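Local structure of putative PII-like nitrogen regulatory protein (Shewanella baltica, 3CE8) at residues Ala30-Asp33 / Ile34-Asp37; Val39-Leu42 / Ile43-Phe47; Ala88-Ala91 / Ala92-Ala96. The protein is of unknown function but probably belongs with the PII-like nitrogen regulators, and assembles as a trimer of subunits with a ferredoxin-like fold. One frame throughout, in Å; residues are numbered along the deposited sequence.

Contact 1: residues Ala30-Asp33 / Ile34-Asp37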
# COMPACT_ATOMS: atom_id res chain seq x y z
N ALA A 30 -3.24 -10.17 8.46
CA ALA A 30 -3.24 -11.03 9.64
C ALA A 30 -4.31 -10.69 10.62
O ALA A 30 -4.69 -9.54 10.84
CB ALA A 30 -1.88 -10.95 10.33
N GLN A 31 -4.77 -11.73 11.28
CA GLN A 31 -5.82 -11.57 12.28
C GLN A 31 -5.16 -10.97 13.50
O GLN A 31 -3.99 -11.19 13.74
CB GLN A 31 -6.50 -12.90 12.57
CG GLN A 31 -6.63 -13.75 11.29
CD GLN A 31 -7.64 -14.84 11.42
OE1 GLN A 31 -8.76 -14.61 11.90
NE2 GLN A 31 -7.28 -16.05 10.97
N ASN A 32 -5.91 -10.18 14.24
CA ASN A 32 -5.36 -9.44 15.39
C ASN A 32 -4.75 -10.29 16.48
O ASN A 32 -3.86 -9.84 17.19
CB ASN A 32 -6.39 -8.45 15.98
CG ASN A 32 -6.59 -7.21 15.08
OD1 ASN A 32 -5.69 -6.79 14.34
ND2 ASN A 32 -7.77 -6.60 15.17
N ASP A 33 -5.18 -11.54 16.57
CA ASP A 33 -4.69 -12.45 17.62
C ASP A 33 -3.28 -13.03 17.39
O ASP A 33 -2.54 -13.29 18.35
CB ASP A 33 -5.72 -13.55 17.96
CG ASP A 33 -6.09 -14.42 16.77
OD1 ASP A 33 -5.39 -14.35 15.73
OD2 ASP A 33 -7.08 -15.17 16.88
N ILE A 34 -2.88 -13.18 16.13
CA ILE A 34 -1.54 -13.74 15.82
C ILE A 34 -0.57 -12.62 15.49
O ILE A 34 0.55 -12.85 15.04
CB ILE A 34 -1.51 -14.78 14.66
CG1 ILE A 34 -2.07 -14.17 13.37
CG2 ILE A 34 -2.23 -16.04 15.06
CD1 ILE A 34 -1.84 -15.01 12.11
N LYS A 35 -1.03 -11.41 15.76
CA LYS A 35 -0.27 -10.17 15.48
C LYS A 35 1.12 -10.16 16.15
O LYS A 35 2.15 -9.89 15.51
CB LYS A 35 -1.10 -8.94 15.90
CG LYS A 35 -0.36 -7.58 15.90
CD LYS A 35 -1.31 -6.34 15.90
CE LYS A 35 -2.08 -6.14 17.21
NZ LYS A 35 -3.04 -4.98 17.12
N ASP A 36 1.12 -10.51 17.42
CA ASP A 36 2.35 -10.49 18.23
C ASP A 36 3.27 -11.61 17.81
O ASP A 36 4.49 -11.46 17.79
CB ASP A 36 2.05 -10.64 19.72
CG ASP A 36 1.18 -9.52 20.28
OD1 ASP A 36 0.41 -8.93 19.50
OD2 ASP A 36 1.26 -9.26 21.52
N ASP A 37 2.66 -12.73 17.45
CA ASP A 37 3.40 -13.94 17.07
C ASP A 37 4.11 -13.65 15.75
O ASP A 37 5.22 -14.12 15.50
CB ASP A 37 2.47 -15.14 16.94
CG ASP A 37 1.80 -15.50 18.25
OD1 ASP A 37 2.52 -15.70 19.25
OD2 ASP A 37 0.56 -15.57 18.30
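Ala30 and Ile34 meet where strand 23-31 gives way to helix 35-42, the first beta-to-alpha connection of a ferredoxin-like beta-alpha-beta-beta-alpha-beta fold. Ile34 stands at the N-cap position, but its side chain packs rather than caps. With chi1 at 58°, CG1 lies between the backbone N and the carbonyl carbon, and the branch turns back over the strand end, where CG1 comes within 4.4 Å of Ala30 CB and 3.6 Å of Gln31 O. Beyond the turn Ile34 reaches Cys101, Asn104 and Cys106, so this buried side chain ties the connection to the loop after helix 90-100 and to strand 106-112. The turn is closed by a weak hydrogen bond from Ile34 N to Gln31 O, 3.3 Å. Asp33 has chi1 at 59°, which brings OD1 back over the start of the helix, beside Ile34 N but not hydrogen-bonded to it, and 3.6 Å from Ile34 CG2; its OD2 makes a weak hydrogen bond to Asn104 ND2. Lys35 takes the other flank, its CB 3.2 Å from Asn32 O. Its CG is anti to the backbone N and the chain bends at chi3 (69°), leaving Lys35 CE 4.1 Å from Asn32 O.

Contact 2: residues Val39-Leu42 / Ile43-Phe47. With EDO (1,2-ethanediol), chain D.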
# COMPACT_ATOMS: atom_id res chain seq x y z
N VAL A 39 5.00 -10.61 14.79
CA VAL A 39 6.03 -9.61 15.07
C VAL A 39 7.27 -10.32 15.58
O VAL A 39 8.39 -10.01 15.19
CB VAL A 39 5.52 -8.55 16.08
CG1 VAL A 39 6.69 -7.77 16.75
CG2 VAL A 39 4.55 -7.64 15.37
N ASP A 40 7.03 -11.33 16.39
CA ASP A 40 8.09 -12.10 17.01
C ASP A 40 8.91 -12.84 16.00
O ASP A 40 10.13 -12.99 16.13
CB ASP A 40 7.53 -13.11 18.01
CG ASP A 40 7.05 -12.46 19.31
OD1 ASP A 40 7.35 -11.27 19.54
OD2 ASP A 40 6.39 -13.14 20.11
N THR A 41 8.24 -13.30 14.96
CA THR A 41 8.90 -14.09 13.93
C THR A 41 9.78 -13.21 13.10
O THR A 41 10.93 -13.54 12.81
CB THR A 41 7.88 -14.73 12.99
OG1 THR A 41 7.22 -15.79 13.68
CG2 THR A 41 8.56 -15.29 11.75
N LEU A 42 9.24 -12.03 12.79
CA LEU A 42 9.88 -11.11 11.87
C LEU A 42 11.12 -10.53 12.47
O LEU A 42 12.15 -10.41 11.80
CB LEU A 42 8.92 -9.97 11.47
CG LEU A 42 7.69 -10.40 10.69
CD1 LEU A 42 6.66 -9.30 10.58
CD2 LEU A 42 8.13 -10.90 9.30
N ILE A 43 11.04 -10.20 13.75
CA ILE A 43 12.16 -9.52 14.44
C ILE A 43 13.35 -10.45 14.52
O ILE A 43 14.49 -10.01 14.72
CB ILE A 43 11.86 -8.97 15.89
CG1 ILE A 43 11.44 -10.10 16.82
CG2 ILE A 43 10.82 -7.85 15.89
CD1 ILE A 43 11.37 -9.69 18.26
N GLU A 44 13.09 -11.72 14.27
CA GLU A 44 14.12 -12.74 14.46
C GLU A 44 14.82 -13.10 13.15
O GLU A 44 15.86 -13.75 13.10
CB GLU A 44 13.48 -13.96 15.12
CG GLU A 44 14.38 -14.60 16.07
CD GLU A 44 14.82 -13.62 17.17
OE1 GLU A 44 13.93 -13.09 17.90
OE2 GLU A 44 16.05 -13.36 17.32
N LEU A 45 14.21 -12.64 12.07
CA LEU A 45 14.71 -12.88 10.72
C LEU A 45 15.77 -11.82 10.36
O LEU A 45 15.47 -10.62 10.21
CB LEU A 45 13.55 -12.92 9.71
CG LEU A 45 12.58 -14.11 9.85
CD1 LEU A 45 11.33 -13.98 8.95
CD2 LEU A 45 13.30 -15.45 9.58
N GLU A 46 17.02 -12.30 10.26
CA GLU A 46 18.23 -11.46 9.97
C GLU A 46 18.29 -10.75 8.64
O GLU A 46 19.02 -9.79 8.47
CB GLU A 46 19.55 -12.26 10.09
CG GLU A 46 20.15 -12.24 11.46
CD GLU A 46 21.40 -13.09 11.55
OE1 GLU A 46 21.49 -14.11 10.82
OE2 GLU A 46 22.29 -12.77 12.38
N PHE A 47 17.54 -11.24 7.70
CA PHE A 47 17.60 -10.69 6.35
C PHE A 47 16.62 -9.55 6.22
O PHE A 47 16.55 -8.93 5.18
CB PHE A 47 17.38 -11.78 5.28
CG PHE A 47 16.11 -12.58 5.46
CD1 PHE A 47 14.88 -12.07 5.06
CD2 PHE A 47 16.16 -13.86 6.02
CE1 PHE A 47 13.73 -12.81 5.24
CE2 PHE A 47 15.01 -14.61 6.19
CZ PHE A 47 13.79 -14.09 5.81
C1 EDO D . 12.35 -16.80 12.78
O1 EDO D . 11.51 -16.39 13.86
C2 EDO D . 13.86 -16.69 13.03
O2 EDO D . 14.54 -17.65 12.22
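Ile43 has CG1 set between its backbone N and carbonyl carbon (chi1 60°), while Leu45 has CG anti to its carbonyl carbon (chi1 -67°); these two rotamers fold the side chains back onto the last turn of helix 35-42. Ile43 straddles two carbonyls, CG1 lying 3.2 Å from Asp40 O and CG2 3.3 Å from Val39 O, and CG2 also packs against Val39 CG1. Its own N-H donates to Val39 O at 3.0 Å, the usual helical spacing of four. The next two bonds span three residues instead, Glu44 N to Thr41 O and Leu45 N to Leu42 O, and in both the donor stands above the carbonyl plane. They belong to the unwinding of the helix into a type I beta turn, Leu42 to Leu45, which leads toward strand 50-60 of the ferredoxin-like fold. Leu45 brings CG to 3.4 Å from Thr41 O; the two side chains lie side by side, pointing the same way, with Leu45 CD1 nearest Thr41 CG2. Cutting Leu45 back to an alanine is likely to open a gap beside Thr41 CG2 and Leu93 CD1 and to take from Leu42 CD2 one of its apolar neighbours. Val39 packs on Phe59 and Ile43 on Glu73, both of the second subunit. Thr41 O also accepts a 3.1 Å hydrogen bond from O1 of a 1,2-ethanediol, probably from the crystallisation liquor.

Contact 3: residues Ala88-Ala91 / Ala92-Ala96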
# COMPACT_ATOMS: atom_id res chain seq x y z
N ALA A 88 15.33 -13.36 -2.81
CA ALA A 88 16.10 -14.61 -2.58
C ALA A 88 15.71 -15.33 -1.29
O ALA A 88 15.97 -16.52 -1.12
CB ALA A 88 17.59 -14.32 -2.54
N GLN A 89 15.06 -14.58 -0.40
CA GLN A 89 14.70 -15.04 0.95
C GLN A 89 13.18 -15.15 1.10
O GLN A 89 12.64 -15.29 2.20
CB GLN A 89 15.20 -14.02 1.95
CG GLN A 89 16.65 -13.64 1.80
CD GLN A 89 17.57 -14.66 2.37
OE1 GLN A 89 17.14 -15.56 3.09
NE2 GLN A 89 18.86 -14.52 2.07
N GLN A 90 12.52 -15.10 -0.03
CA GLN A 90 11.07 -15.19 -0.07
C GLN A 90 10.52 -16.46 0.60
O GLN A 90 9.59 -16.40 1.41
CB GLN A 90 10.56 -15.14 -1.53
CG GLN A 90 9.04 -15.03 -1.63
CD GLN A 90 8.55 -15.18 -3.06
OE1 GLN A 90 8.62 -14.25 -3.86
NE2 GLN A 90 8.02 -16.36 -3.37
N ALA A 91 11.13 -17.60 0.28
CA ALA A 91 10.70 -18.90 0.82
C ALA A 91 10.89 -18.89 2.31
O ALA A 91 9.99 -19.22 3.08
CB ALA A 91 11.51 -20.01 0.28
N ALA A 92 12.10 -18.52 2.70
CA ALA A 92 12.46 -18.46 4.12
C ALA A 92 11.43 -17.65 4.89
O ALA A 92 10.99 -18.06 5.97
CB ALA A 92 13.86 -17.85 4.31
N LEU A 93 10.99 -16.56 4.27
CA LEU A 93 10.06 -15.61 4.92
C LEU A 93 8.66 -16.18 5.01
O LEU A 93 8.02 -16.12 6.05
CB LEU A 93 10.03 -14.27 4.18
CG LEU A 93 9.04 -13.18 4.66
CD1 LEU A 93 9.22 -12.79 6.11
CD2 LEU A 93 9.14 -11.96 3.77
N LEU A 94 8.21 -16.80 3.93
CA LEU A 94 6.84 -17.29 3.87
C LEU A 94 6.66 -18.57 4.69
O LEU A 94 5.61 -18.78 5.32
CB LEU A 94 6.38 -17.49 2.43
CG LEU A 94 6.20 -16.27 1.50
CD1 LEU A 94 5.81 -16.74 0.09
CD2 LEU A 94 5.18 -15.32 2.03
N THR A 95 7.67 -19.43 4.66
CA THR A 95 7.62 -20.69 5.43
C THR A 95 7.65 -20.37 6.94
O THR A 95 7.01 -21.04 7.74
CB THR A 95 8.77 -21.66 5.07
OG1 THR A 95 10.01 -20.97 5.18
CG2 THR A 95 8.63 -22.17 3.67
N ALA A 96 8.38 -19.32 7.29
CA ALA A 96 8.52 -18.89 8.71
C ALA A 96 7.18 -18.36 9.21
O ALA A 96 6.73 -18.64 10.33
CB ALA A 96 9.58 -17.82 8.86
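Ala91, in the first turn of helix 90-100, offers its carbonyl to Thr95 one turn on; this is the second helix of the ferredoxin-like fold, and Gln89 sits at its N-cap. Ala91, Ala92 and Gln90 are the residues with most surface covered by their neighbours along the helix. For Ala91 the backbone does the work. Its O is gripped twice, by Thr95 N at 2.8 Å, approaching almost in line with the carbonyl bond, and by Thr95 OG1 at 2.7 Å, which stands above the carbonyl plane. Ala92 contributes its methyl, CB, 3.5 Å from Gln89 O. Gln90 lies on the flank beside strand 106-112, touching Ile110, whereas Leu93 is the residue buried against the sheet, on Leu26, Ile83 and His85. The Gln90 carbonyl O accepts from Leu94 N at 2.9 Å, and the Gln90 chain, extended beyond CG, runs side by side with Leu94, CG meeting Leu94 CD1 at 4.0 Å. The amide at its end is held by partners beyond the helix: OE1 bonds to Gln24 NE2 on strand 23-31, and NE2 makes a weak hydrogen bond to OE1 of Gln115 of the third subunit. The hydroxyl half of the grip on the Ala91 carbonyl depends on the rotamer of Thr95: Thr95 chi1 of 53° tucks OG1 between its own backbone N and carbonyl carbon, while Thr95 CG2 passes 3.3 Å from Ala91 O.

Overall arrangement
The three contacts follow one another along the chain and sample both helices of the ferredoxin-like fold. Contacts 1 and 2 share helix 35-42, one at its start and the other at its end, with centres 14 Å apart. Contact 3 opens helix 90-100; its centre lies 11 Å from that of contact 2 but 19 Å from that of contact 1, whose nearest atoms stay about 7 Å away. Contacts 2 and 3 touch directly, Leu42 and Leu45 packing on Leu93 and Phe47 on Gln89 and Ala92. Thus the end of one helix is joined to the beginning of the other over strand 74-86, while contacts 2 and 3 each reach a different neighbouring subunit of the trimer.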